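Local coordinates for protein beta-galactosidase (Trichoderma reesei, PDB 3OG2) that probably hydrolyses terminal non-reducing beta-D-galactose residues in beta-D-galactosides, as a glycoside hydrolase of family 35, at residues D285-W290 with G735-S740; P398-A401 with G405-F408; D351-R356 with K976-I981. One frame throughout, in Å; residues are numbered along the deposited sequence. Where two conformers were deposited one is given.

Two of the three contacts join distant parts of the chain, and one is local. Interactions 1 and 3 each bring a loop of the TIM-barrel domain against a much later beta-rich region, their segments alternating along the sequence; their centres lie about 27 Å apart. Interaction 1 is buried and apolar across the joint, with a glycan mannose on its barrel side. Interaction 3 is partly buried and charged, an arginine held by an aspartate of its own loop being crossed by a lysine. Interaction 2 joins neighbouring strands of one hairpin through backbone and aspartate hydrogen bonds; though buried, it lies on the opposite side of the chain's centre from interaction 1, about 48 Å between centres.

Interaction 1. Residues D285-W290 with G735-S740. With MAN (alpha-D-mannopyranose), chain C.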
ATOM      1  N   ASP A 285       2.236  -0.043  11.118  1.00 10.17           N
ATOM      2  CA  ASP A 285       1.938   0.434  12.469  1.00 10.39           C
ATOM      3  C   ASP A 285       1.343  -0.754  13.234  1.00  8.36           C
ATOM      4  O   ASP A 285       0.427  -1.372  12.685  1.00  9.54           O
ATOM      5  CB  ASP A 285       0.955   1.605  12.416  1.00 11.11           C
ATOM      6  CG  ASP A 285       0.788   2.335  13.737  1.00 10.54           C
ATOM      7  OD1 ASP A 285       1.802   2.601  14.447  1.00 12.18           O
ATOM      8  OD2 ASP A 285      -0.343   2.723  14.112  1.00 11.71           O
ATOM      9  N   PRO A 286       1.811  -1.122  14.389  1.00  9.56           N
ATOM     10  CA  PRO A 286       1.289  -2.266  15.134  1.00  9.94           C
ATOM     11  C   PRO A 286       0.033  -1.917  15.925  1.00  9.28           C
ATOM     12  O   PRO A 286      -0.302  -0.744  16.137  1.00  9.64           O
ATOM     13  CB  PRO A 286       2.406  -2.592  16.165  1.00 10.42           C
ATOM     14  CG  PRO A 286       3.001  -1.209  16.420  1.00 11.60           C
ATOM     15  CD  PRO A 286       2.966  -0.455  15.098  1.00 12.04           C
ATOM     16  N   PHE A 287      -0.649  -2.970  16.376  1.00  8.61           N
ATOM     17  CA  PHE A 287      -1.592  -2.728  17.457  1.00  9.20           C
ATOM     18  C   PHE A 287      -0.866  -1.941  18.584  1.00  9.41           C
ATOM     19  O   PHE A 287       0.310  -2.209  18.843  1.00 10.85           O
ATOM     20  CB  PHE A 287      -2.138  -4.042  17.988  1.00  9.38           C
ATOM     21  CG  PHE A 287      -3.367  -4.551  17.273  1.00  8.92           C
ATOM     22  CD1 PHE A 287      -4.632  -3.977  17.506  1.00 10.24           C
ATOM     23  CD2 PHE A 287      -3.244  -5.632  16.396  1.00  9.24           C
ATOM     24  CE1 PHE A 287      -5.773  -4.461  16.875  1.00 10.34           C
ATOM     25  CE2 PHE A 287      -4.378  -6.111  15.752  1.00  9.36           C
ATOM     26  CZ  PHE A 287      -5.627  -5.552  15.993  1.00 10.96           C
ATOM     27  N   GLY A 288      -1.597  -1.033  19.210  1.00  9.60           N
ATOM     28  CA  GLY A 288      -1.033  -0.147  20.245  1.00 10.33           C
ATOM     29  C   GLY A 288      -0.058   0.870  19.640  1.00 11.68           C
ATOM     30  O   GLY A 288       0.706   1.502  20.383  1.00 13.54           O
ATOM     31  N   GLY A 289      -0.085   1.084  18.334  1.00 11.18           N
ATOM     32  CA  GLY A 289       0.817   1.983  17.638  1.00 11.66           C
ATOM     33  C   GLY A 289       0.360   3.409  17.681  1.00 11.72           C
ATOM     34  O   GLY A 289      -0.456   3.850  18.496  1.00 13.42           O
ATOM     35  N   TRP A 290       0.932   4.163  16.747  1.00 12.38           N
ATOM     36  CA  TRP A 290       0.838   5.614  16.784  1.00 13.64           C
ATOM     37  C   TRP A 290      -0.210   6.155  15.823  1.00 12.55           C
ATOM     38  O   TRP A 290      -0.516   7.362  15.844  1.00 14.33           O
ATOM     39  CB  TRP A 290       2.195   6.302  16.456  1.00 17.64           C
ATOM     40  CG  TRP A 290       3.152   5.903  17.545  1.00 18.71           C
ATOM     41  CD1 TRP A 290       4.112   4.934  17.390  1.00 17.76           C
ATOM     42  CD2 TRP A 290       3.238   6.381  18.871  1.00 21.49           C
ATOM     43  NE1 TRP A 290       4.792   4.820  18.585  1.00 21.05           N
ATOM     44  CE2 TRP A 290       4.280   5.691  19.497  1.00 25.24           C
ATOM     45  CE3 TRP A 290       2.539   7.357  19.599  1.00 26.20           C
ATOM     46  CZ2 TRP A 290       4.663   5.908  20.824  1.00 30.33           C
ATOM     47  CZ3 TRP A 290       2.917   7.579  20.931  1.00 31.36           C
ATOM     48  CH2 TRP A 290       3.958   6.861  21.505  1.00 30.33           C
ATOM     49  N   GLY A 735      -1.505 -14.606  18.807  1.00  8.41           N
ATOM     50  CA  GLY A 735      -0.840 -13.547  18.038  1.00  8.65           C
ATOM     51  C   GLY A 735      -0.895 -12.234  18.829  1.00  7.90           C
ATOM     52  O   GLY A 735      -1.750 -12.082  19.731  1.00  8.51           O
ATOM     53  N   SER A 736      -0.017 -11.298  18.506  1.00  8.03           N
ATOM     54  CA  SER A 736       0.021 -10.026  19.236  1.00  8.31           C
ATOM     55  C   SER A 736      -1.389  -9.404  19.340  1.00  8.06           C
ATOM     56  O   SER A 736      -2.167  -9.390  18.383  1.00  7.94           O
ATOM     57  CB  SER A 736       0.862  -9.019  18.449  1.00  9.42           C
ATOM     58  OG  SER A 736       2.173  -9.547  18.267  1.00 11.30           O
ATOM     59  N   ALA A 737      -1.673  -8.888  20.542  1.00  8.06           N
ATOM     60  CA  ALA A 737      -2.934  -8.164  20.795  1.00  8.68           C
ATOM     61  C   ALA A 737      -4.142  -9.078  20.778  1.00  8.09           C
ATOM     62  O   ALA A 737      -5.265  -8.567  20.687  1.00  9.57           O
ATOM     63  CB  ALA A 737      -3.125  -6.969  19.841  1.00  9.31           C
ATOM     64  N   PHE A 738      -3.964 -10.393  20.909  1.00  7.97           N
ATOM     65  CA  PHE A 738      -5.120 -11.292  21.025  1.00  8.17           C
ATOM     66  C   PHE A 738      -5.713 -11.148  22.421  1.00  7.80           C
ATOM     67  O   PHE A 738      -5.172 -10.469  23.312  1.00  9.44           O
ATOM     68  CB  PHE A 738      -4.737 -12.762  20.764  1.00  8.22           C
ATOM     69  CG  PHE A 738      -4.212 -13.506  21.980  1.00  8.49           C
ATOM     70  CD1 PHE A 738      -3.002 -13.155  22.617  1.00  8.62           C
ATOM     71  CD2 PHE A 738      -4.960 -14.574  22.518  1.00  8.27           C
ATOM     72  CE1 PHE A 738      -2.572 -13.852  23.734  1.00  9.15           C
ATOM     73  CE2 PHE A 738      -4.510 -15.276  23.629  1.00  8.62           C
ATOM     74  CZ  PHE A 738      -3.337 -14.907  24.249  1.00  9.33           C
ATOM     75  N   ALA A 739      -6.851 -11.823  22.614  1.00  8.01           N
ATOM     76  CA  ALA A 739      -7.431 -11.970  23.956  1.00  7.74           C
ATOM     77  C   ALA A 739      -8.056 -13.357  24.044  1.00  7.70           C
ATOM     78  O   ALA A 739      -8.299 -14.021  23.025  1.00  8.63           O
ATOM     79  CB  ALA A 739      -8.548 -10.966  24.209  1.00 10.39           C
ATOM     80  N   SER A 740      -8.376 -13.772  25.251  1.00  8.23           N
ATOM     81  CA  SER A 740      -9.079 -15.037  25.429  0.50  8.96           C
ATOM     82  C   SER A 740     -10.023 -14.918  26.633  1.00  9.43           C
ATOM     83  O   SER A 740      -9.715 -14.154  27.572  1.00 11.55           O
ATOM     84  CB  SER A 740      -8.115 -16.198  25.568  0.50 11.17           C
ATOM     85  OG  SER A 740      -7.162 -16.080  26.605  0.50 10.76           O
TER
HETATM   86  C1  MAN C   5       6.554  -0.322  22.415  1.00 18.96           C
HETATM   87  C2  MAN C   5       7.855  -0.181  21.620  1.00 23.50           C
HETATM   88  C3  MAN C   5       7.970   1.273  21.129  1.00 25.19           C
HETATM   89  C4  MAN C   5       6.726   1.666  20.314  1.00 24.42           C
HETATM   90  C5  MAN C   5       5.482   1.465  21.180  1.00 20.88           C
HETATM   91  C6  MAN C   5       4.206   1.723  20.366  1.00 19.58           C
HETATM   92  O2  MAN C   5       7.749  -1.056  20.512  1.00 24.52           O
HETATM   93  O3  MAN C   5       9.142   1.447  20.347  1.00 30.45           O
HETATM   94  O4  MAN C   5       6.831   3.047  19.976  1.00 24.16           O
HETATM   95  O5  MAN C   5       5.454   0.091  21.636  1.00 17.41           O
HETATM   96  O6  MAN C   5       4.138   0.854  19.247  1.00 17.16           O
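The barrel loop that carries Phe287 to Ala737 is tied at its base by Asp285, both of whose carboxylate oxygens are engaged. OD1 of Asp285 offers its syn lone pair to the backbone N of Trp290 at 2.9 Å (160°), while OD2 is hydrogen-bonded to Gly291 N and Tyr339 OH. Between these ends, Pro286 to Gly289 form a type II turn. Across the joint, Gly735 to Phe738 form another, so two turn corners meet. The methyl CB of Ala737 sits obliquely against the root of the Phe287 ring, 3.5 Å from CG of Phe287 and 3.7 Å from CD2 of the same ring. With CG of Phe287 anti to its carbonyl carbon (chi1 -88°), the ring is carried out from its turn to this methyl. Ile935 touches both Phe287 and Ala737 and extends the apolar patch. On the glycan side, Trp290 points the edge of its indole at the mannose: NE1 of Trp290 donates to O4 of the sugar at 3.0 Å (154°), with O4 in the ring plane. A leucine in place of Trp290 would probably leave mannose O4 without this N-H donor and the sugar freer to shift. The arrangement is an interdomain joint, in which the loop between barrel strand 275-280, bearing the galactose-binding Glu278, and helix 292-298 packs against a turn of an all-beta domain.

Interaction 2. Residues P398-A401 with G405-F408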
ATOM      1  N   PRO A 398      27.476  14.504  -8.095  1.00 10.60           N
ATOM      2  CA  PRO A 398      27.361  14.692  -9.537  1.00 11.86           C
ATOM      3  C   PRO A 398      27.011  13.410 -10.261  1.00 10.66           C
ATOM      4  O   PRO A 398      27.495  12.338  -9.901  1.00 12.60           O
ATOM      5  CB  PRO A 398      28.791  15.150  -9.938  1.00 14.61           C
ATOM      6  CG  PRO A 398      29.643  14.383  -8.979  1.00 15.94           C
ATOM      7  CD  PRO A 398      28.882  14.290  -7.681  1.00 12.08           C
ATOM      8  N   LEU A 399      26.232  13.551 -11.316  1.00 10.68           N
ATOM      9  CA  LEU A 399      26.042  12.526 -12.335  1.00 10.32           C
ATOM     10  C   LEU A 399      26.526  13.195 -13.631  1.00  9.47           C
ATOM     11  O   LEU A 399      25.983  14.200 -14.102  1.00 10.62           O
ATOM     12  CB  LEU A 399      24.592  12.051 -12.536  1.00 12.62           C
ATOM     13  CG  LEU A 399      24.023  11.306 -11.322  1.00 16.07           C
ATOM     14  CD1 LEU A 399      23.613  12.195 -10.179  1.00 23.20           C
ATOM     15  CD2 LEU A 399      22.814  10.476 -11.760  1.00 23.92           C
ATOM     16  N   LEU A 400      27.595  12.636 -14.189  1.00 10.80           N
ATOM     17  CA  LEU A 400      28.339  13.314 -15.241  1.00 10.74           C
ATOM     18  C   LEU A 400      28.326  12.576 -16.564  1.00 11.22           C
ATOM     19  O   LEU A 400      28.387  11.343 -16.605  1.00 12.53           O
ATOM     20  CB  LEU A 400      29.830  13.460 -14.840  1.00 12.46           C
ATOM     21  CG  LEU A 400      30.094  14.266 -13.545  1.00 13.71           C
ATOM     22  CD1 LEU A 400      31.562  14.218 -13.197  1.00 15.14           C
ATOM     23  CD2 LEU A 400      29.591  15.714 -13.674  1.00 14.64           C
ATOM     24  N   ALA A 401      28.298  13.352 -17.646  1.00 12.94           N
ATOM     25  CA  ALA A 401      28.314  12.807 -19.003  1.00 14.29           C
ATOM     26  C   ALA A 401      29.147  13.692 -19.924  1.00 17.92           C
ATOM     27  O   ALA A 401      29.237  14.912 -19.662  1.00 17.80           O
ATOM     28  CB  ALA A 401      26.886  12.710 -19.562  1.00 16.23           C
ATOM     29  N   GLY A 405      24.461  15.792 -20.790  1.00 13.37           N
ATOM     30  CA  GLY A 405      23.935  16.569 -19.713  1.00 12.42           C
ATOM     31  C   GLY A 405      24.333  16.042 -18.346  1.00  9.77           C
ATOM     32  O   GLY A 405      24.379  14.839 -18.155  1.00 12.94           O
ATOM     33  N   ASP A 406      24.655  16.946 -17.411  1.00  9.92           N
ATOM     34  CA  ASP A 406      24.954  16.546 -16.043  1.00  9.87           C
ATOM     35  C   ASP A 406      23.840  16.912 -15.066  1.00  9.35           C
ATOM     36  O   ASP A 406      23.021  17.801 -15.323  1.00  9.97           O
ATOM     37  CB  ASP A 406      26.193  17.280 -15.550  1.00 11.09           C
ATOM     38  CG  ASP A 406      27.413  17.028 -16.390  1.00 11.61           C
ATOM     39  OD1 ASP A 406      27.538  16.004 -17.098  1.00 13.88           O
ATOM     40  OD2 ASP A 406      28.315  17.946 -16.303  1.00 16.69           O
ATOM     41  N   PHE A 407      23.876  16.228 -13.931  1.00  8.96           N
ATOM     42  CA  PHE A 407      22.892  16.433 -12.874  1.00  8.82           C
ATOM     43  C   PHE A 407      23.626  16.559 -11.563  1.00  8.29           C
ATOM     44  O   PHE A 407      24.667  15.856 -11.371  1.00 10.52           O
ATOM     45  CB  PHE A 407      21.910  15.232 -12.802  1.00  8.77           C
ATOM     46  CG  PHE A 407      21.114  15.040 -14.062  1.00  9.05           C
ATOM     47  CD1 PHE A 407      21.669  14.441 -15.183  1.00  8.50           C
ATOM     48  CD2 PHE A 407      19.782  15.515 -14.136  1.00  8.84           C
ATOM     49  CE1 PHE A 407      20.992  14.283 -16.394  1.00  9.52           C
ATOM     50  CE2 PHE A 407      19.079  15.326 -15.330  1.00  9.76           C
ATOM     51  CZ  PHE A 407      19.665  14.755 -16.445  1.00  9.72           C
ATOM     52  N   PHE A 408      23.191  17.390 -10.648  1.00  8.83           N
ATOM     53  CA  PHE A 408      23.897  17.576  -9.374  1.00  8.18           C
ATOM     54  C   PHE A 408      22.874  17.567  -8.264  1.00  8.72           C
ATOM     55  O   PHE A 408      21.983  18.431  -8.233  1.00  9.80           O
ATOM     56  CB  PHE A 408      24.657  18.913  -9.346  1.00  9.78           C
ATOM     57  CG  PHE A 408      25.638  18.992 -10.515  1.00  9.43           C
ATOM     58  CD1 PHE A 408      25.230  19.451 -11.753  1.00 10.44           C
ATOM     59  CD2 PHE A 408      26.945  18.518 -10.304  1.00 10.95           C
ATOM     60  CE1 PHE A 408      26.112  19.449 -12.796  1.00 11.93           C
ATOM     61  CE2 PHE A 408      27.841  18.530 -11.380  1.00 11.58           C
ATOM     62  CZ  PHE A 408      27.389  18.954 -12.614  1.00 12.15           C
TER
HETATM   63  O   HOH W   1      27.159  16.833 -20.517  1.00 18.12           O
HETATM   64  O   HOH W   2      30.556  17.190 -17.379  1.00 30.75           O
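Asp406 and Phe407 make the strongest polar links to the facing segment. OD1 of Asp406 accepts the backbone N-H of Ala401 at 2.8 Å (158°), the nitrogen lying nearly in line with the carboxylate C-O bond. The side chain thus does for Ala401 what a strand carbonyl would otherwise do. Further along, N of Leu399 donates to O of Phe407 at 2.8 Å in an almost straight bond (169°), and N of Phe407 returns a bond to O of Leu399 at 2.9 Å. Two waters fill out the polar end: one bridges Ala401 O and Gly405 N, and the other donates to OD2 of Asp406 at 2.6 Å. With CG of Asp406 anti to its carbonyl carbon (chi1 -59°), the carboxylate swings across to the opposite strand, where the side chains of Leu400 and Asp406 cross obliquely, CD2 of Leu400 lying 3.7 Å from OD2 of Asp406. The same methyl of Leu400 lies 4.0 Å from CE2 of Phe408, whose ring also takes CB of Pro398 obliquely at 3.8 Å. On the other face, Leu399 and Phe407 meet through their CB atoms, and Tyr375 of helix 374-377 touches both. Leu399 and Phe407 form a hydrogen-bonded pair and Pro398 and Phe408 a non-hydrogen-bonded one, the register of a beta hairpin between strands 394-400 and 406-412, within an antiparallel sheet of domain 2.

Interaction 3. Residues D351-R356 with K976-I981; sequences DRRIDR and KSKSPI. With NAG (2-acetamido-2-deoxy-beta-D-glucopyranose), chain B.
Lys978 lays its aliphatic chain across the guanidinium of Arg353 at about a right angle. CD of Lys978 stands over one face of that flat group, displaced toward its rim and 3.7 Å from NH2 of Arg353, while CG of Lys978 lies 3.8 Å from NE of the arginine. It is therefore methylene groups, not the ammonium, that cover the guanidinium. The lysine bends at its second torsion (chi2 -65°), and its NZ ends 4.2 Å from NH2 of Arg353, a close approach of like charges. The negative charge of Asp351 nearby probably eases it, and Glu940 makes a long, weak ion pair with NZ. Lower down the arginine, CG of Arg353 meets CD1 of Ile981 at 4.2 Å.

The guanidinium is held in place by its own loop. Arg353 grips Asp351 side-on, with NE at 2.8 Å (159°) and NH2 at 3.1 Å both donating to OD2 of Asp351, which lies close to the guanidinium plane on that edge. OD1 of Asp351 takes the backbone N-H of Arg353, closing an Asx turn, so one carboxylate fixes both the backbone and the side chain of the arginine. Asp355 extends the salt-bridge network through a long, purely electrostatic pairing with NH1 of Arg353, and it has a firmer partner in Arg349.

Around this shell, the 351-356 loop follows barrel strand 318-321 and precedes helix 357-370, while residues 976-981 span the end of strand 973-977, a short loop and the start of strand 981-982, both strands paired with strand 900-908. There Lys978 and Ile981 make backbone hydrogen bonds with Pro903 and Asp901. O of Asp355 lies 3.3 Å from C1 of a glycan N-acetylglucosamine.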
ATOM      1  N   ASP A 351      -8.365   5.523   1.820  1.00  7.77           N
ATOM      2  CA  ASP A 351      -9.649   5.866   1.163  1.00  8.79           C
ATOM      3  C   ASP A 351      -9.426   6.452  -0.239  1.00  8.55           C
ATOM      4  O   ASP A 351     -10.398   6.940  -0.843  1.00 10.07           O
ATOM      5  CB  ASP A 351     -10.461   6.761   2.084  1.00 10.30           C
ATOM      6  CG  ASP A 351      -9.869   8.135   2.273  1.00 12.05           C
ATOM      7  OD1 ASP A 351      -8.868   8.500   1.616  1.00 11.12           O
ATOM      8  OD2 ASP A 351     -10.406   8.921   3.114  1.00 13.94           O
ATOM      9  N   ARG A 352      -8.218   6.399  -0.754  1.00  8.28           N
ATOM     10  CA  ARG A 352      -7.769   6.735  -2.118  1.00  7.64           C
ATOM     11  C   ARG A 352      -7.629   8.251  -2.312  1.00  6.81           C
ATOM     12  O   ARG A 352      -7.380   8.694  -3.447  1.00  8.70           O
ATOM     13  CB  ARG A 352      -8.573   6.055  -3.254  1.00  8.95           C
ATOM     14  CG  ARG A 352      -8.813   4.571  -2.946  1.00  9.73           C
ATOM     15  CD  ARG A 352      -9.631   3.872  -4.033  1.00 11.09           C
ATOM     16  NE  ARG A 352     -10.825   4.641  -4.332  1.00 11.83           N
ATOM     17  CZ  ARG A 352     -11.910   4.751  -3.592  1.00 12.84           C
ATOM     18  NH1 ARG A 352     -12.013   4.072  -2.437  1.00 13.98           N
ATOM     19  NH2 ARG A 352     -12.894   5.539  -4.038  1.00 16.30           N
ATOM     20  N   ARG A 353      -7.735   9.034  -1.247  1.00  7.28           N
ATOM     21  CA  ARG A 353      -7.549  10.488  -1.406  1.00  8.00           C
ATOM     22  C   ARG A 353      -6.049  10.794  -1.618  1.00  8.26           C
ATOM     23  O   ARG A 353      -5.177  10.129  -1.058  1.00  7.77           O
ATOM     24  CB  ARG A 353      -8.058  11.292  -0.210  1.00  9.23           C
ATOM     25  CG  ARG A 353      -9.584  11.342  -0.159  1.00 11.67           C
ATOM     26  CD  ARG A 353     -10.010  12.166   1.053  1.00 15.83           C
ATOM     27  NE  ARG A 353      -9.705  11.544   2.321  1.00 16.32           N
ATOM     28  CZ  ARG A 353      -9.203  12.093   3.423  1.00 16.53           C
ATOM     29  NH1 ARG A 353      -8.864  13.386   3.552  1.00 20.53           N
ATOM     30  NH2 ARG A 353      -9.014  11.333   4.498  1.00 18.10           N
ATOM     31  N   ILE A 354      -5.835  11.847  -2.424  1.00  7.27           N
ATOM     32  CA  ILE A 354      -4.485  12.285  -2.794  1.00  7.77           C
ATOM     33  C   ILE A 354      -4.272  13.734  -2.385  1.00  8.88           C
ATOM     34  O   ILE A 354      -3.736  14.580  -3.088  1.00 11.82           O
ATOM     35  CB  ILE A 354      -4.264  12.094  -4.305  1.00  7.50           C
ATOM     36  CG1 ILE A 354      -5.348  12.784  -5.163  1.00  9.44           C
ATOM     37  CG2 ILE A 354      -4.172  10.598  -4.583  1.00  9.01           C
ATOM     38  CD1 ILE A 354      -4.975  12.842  -6.622  1.00  9.42           C
ATOM     39  N   ASP A 355      -4.701  14.028  -1.139  1.00  8.03           N
ATOM     40  CA  ASP A 355      -4.496  15.340  -0.584  1.00  9.32           C
ATOM     41  C   ASP A 355      -3.208  15.452   0.206  1.00 10.47           C
ATOM     42  O   ASP A 355      -2.781  16.586   0.478  1.00 15.51           O
ATOM     43  CB  ASP A 355      -5.680  15.672   0.344  1.00 12.40           C
ATOM     44  CG  ASP A 355      -5.641  14.705   1.519  1.00 15.84           C
ATOM     45  OD1 ASP A 355      -5.759  13.497   1.388  1.00 12.09           O
ATOM     46  OD2 ASP A 355      -5.432  15.115   2.716  1.00 19.60           O
ATOM     47  N   ARG A 356      -2.528  14.377   0.589  1.00  7.78           N
ATOM     48  CA  ARG A 356      -1.291  14.556   1.402  1.00  7.97           C
ATOM     49  C   ARG A 356      -0.246  15.272   0.573  1.00  7.95           C
ATOM     50  O   ARG A 356      -0.094  15.005  -0.644  1.00  8.43           O
ATOM     51  CB  ARG A 356      -0.723  13.196   1.826  1.00  7.95           C
ATOM     52  CG  ARG A 356      -1.634  12.557   2.903  1.00  7.99           C
ATOM     53  CD  ARG A 356      -1.106  11.153   3.223  1.00  9.44           C
ATOM     54  NE  ARG A 356      -1.621  10.698   4.524  1.00  7.78           N
ATOM     55  CZ  ARG A 356      -1.816   9.443   4.866  1.00  7.10           C
ATOM     56  NH1 ARG A 356      -1.590   8.435   4.026  1.00  8.22           N
ATOM     57  NH2 ARG A 356      -2.272   9.166   6.103  1.00  8.59           N
ATOM     58  N   LYS A 976     -18.881   8.636   9.129  1.00 14.99           N
ATOM     59  CA  LYS A 976     -18.221   9.899   8.785  1.00 14.56           C
ATOM     60  C   LYS A 976     -17.960   9.966   7.287  1.00 11.53           C
ATOM     61  O   LYS A 976     -17.594   8.973   6.637  1.00 13.53           O
ATOM     62  CB  LYS A 976     -16.897  10.077   9.571  1.00 16.61           C
ATOM     63  CG  LYS A 976     -17.269  10.099  11.055  1.00 26.89           C
ATOM     64  CD  LYS A 976     -18.112  11.311  11.432  1.00 39.43           C
ATOM     65  CE  LYS A 976     -18.117  11.525  12.932  1.00 38.85           C
ATOM     66  NZ  LYS A 976     -18.465  12.913  13.336  1.00 51.00           N
ATOM     67  N   SER A 977     -18.120  11.165   6.731  1.00 12.63           N
ATOM     68  CA  SER A 977     -17.817  11.387   5.322  1.00 12.74           C
ATOM     69  C   SER A 977     -16.664  12.408   5.216  1.00 12.20           C
ATOM     70  O   SER A 977     -16.532  13.298   6.053  1.00 18.21           O
ATOM     71  CB  SER A 977     -19.013  11.870   4.525  1.00 14.57           C
ATOM     72  OG  SER A 977     -19.460  13.123   5.079  1.00 18.28           O
ATOM     73  N   LYS A 978     -15.860  12.252   4.168  1.00 12.86           N
ATOM     74  CA  LYS A 978     -14.868  13.283   3.841  1.00 13.42           C
ATOM     75  C   LYS A 978     -15.528  14.225   2.853  1.00 14.06           C
ATOM     76  O   LYS A 978     -16.607  13.947   2.318  1.00 14.56           O
ATOM     77  CB  LYS A 978     -13.620  12.631   3.304  1.00 14.62           C
ATOM     78  CG  LYS A 978     -13.022  11.577   4.227  1.00 16.80           C
ATOM     79  CD  LYS A 978     -12.515  12.138   5.537  1.00 22.91           C
ATOM     80  CE  LYS A 978     -12.224  10.994   6.525  1.00 40.01           C
ATOM     81  NZ  LYS A 978     -11.639  11.544   7.780  1.00 55.96           N
ATOM     82  N   SER A 979     -14.882  15.348   2.620  1.00 13.23           N
ATOM     83  CA  SER A 979     -15.443  16.359   1.704  1.00 14.33           C
ATOM     84  C   SER A 979     -15.661  15.759   0.323  1.00 13.22           C
ATOM     85  O   SER A 979     -14.739  15.103  -0.227  1.00 14.26           O
ATOM     86  CB  SER A 979     -14.456  17.540   1.682  1.00 17.69           C
ATOM     87  OG  SER A 979     -14.994  18.615   0.895  1.00 19.10           O
ATOM     88  N   PRO A 980     -16.832  15.967  -0.271  1.00 12.12           N
ATOM     89  CA  PRO A 980     -17.084  15.320  -1.571  1.00 12.91           C
ATOM     90  C   PRO A 980     -16.151  15.818  -2.665  1.00 11.27           C
ATOM     91  O   PRO A 980     -15.878  17.022  -2.754  1.00 15.68           O
ATOM     92  CB  PRO A 980     -18.530  15.742  -1.923  1.00 14.80           C
ATOM     93  CG  PRO A 980     -18.940  16.741  -0.930  1.00 24.35           C
ATOM     94  CD  PRO A 980     -17.978  16.751   0.197  1.00 15.48           C
ATOM     95  N   ILE A 981     -15.696  14.902  -3.500  1.00 10.96           N
ATOM     96  CA  ILE A 981     -14.837  15.287  -4.627  1.00  9.62           C
ATOM     97  C   ILE A 981     -15.613  15.121  -5.925  1.00  9.27           C
ATOM     98  O   ILE A 981     -16.061  14.038  -6.234  1.00 10.38           O
ATOM     99  CB  ILE A 981     -13.585  14.362  -4.646  1.00 11.17           C
ATOM    100  CG1 ILE A 981     -12.837  14.551  -3.307  1.00 15.78           C
ATOM    101  CG2 ILE A 981     -12.752  14.621  -5.888  1.00 11.69           C
ATOM    102  CD1 ILE A 981     -12.147  13.270  -2.888  1.00 25.97           C
TER
HETATM  103  C1  NAG B   2      -3.278  19.861   0.459  1.00 10.12           C
HETATM  104  C2  NAG B   2      -2.038  20.715   0.229  1.00  9.46           C
HETATM  105  C3  NAG B   2      -0.919  20.320   1.170  1.00  8.90           C
HETATM  106  C4  NAG B   2      -1.428  20.370   2.621  1.00  9.80           C
HETATM  107  C5  NAG B   2      -2.685  19.483   2.736  1.00  9.67           C
HETATM  108  C6  NAG B   2      -3.345  19.562   4.103  1.00 11.58           C
HETATM  109  C7  NAG B   2      -1.884  21.343  -2.146  1.00 10.63           C
HETATM  110  C8  NAG B   2      -1.583  20.860  -3.536  1.00 11.86           C
HETATM  111  N2  NAG B   2      -1.588  20.501  -1.162  1.00 10.18           N
HETATM  112  O3  NAG B   2       0.195  21.141   0.992  1.00 10.77           O
HETATM  113  O4  NAG B   2      -0.400  19.816   3.449  1.00  9.72           O
HETATM  114  O5  NAG B   2      -3.659  20.005   1.813  1.00 10.03           O
HETATM  115  O6  NAG B   2      -3.588  20.906   4.482  1.00 15.42           O
HETATM  116  O7  NAG B   2      -2.503  22.399  -1.950  1.00 13.23           O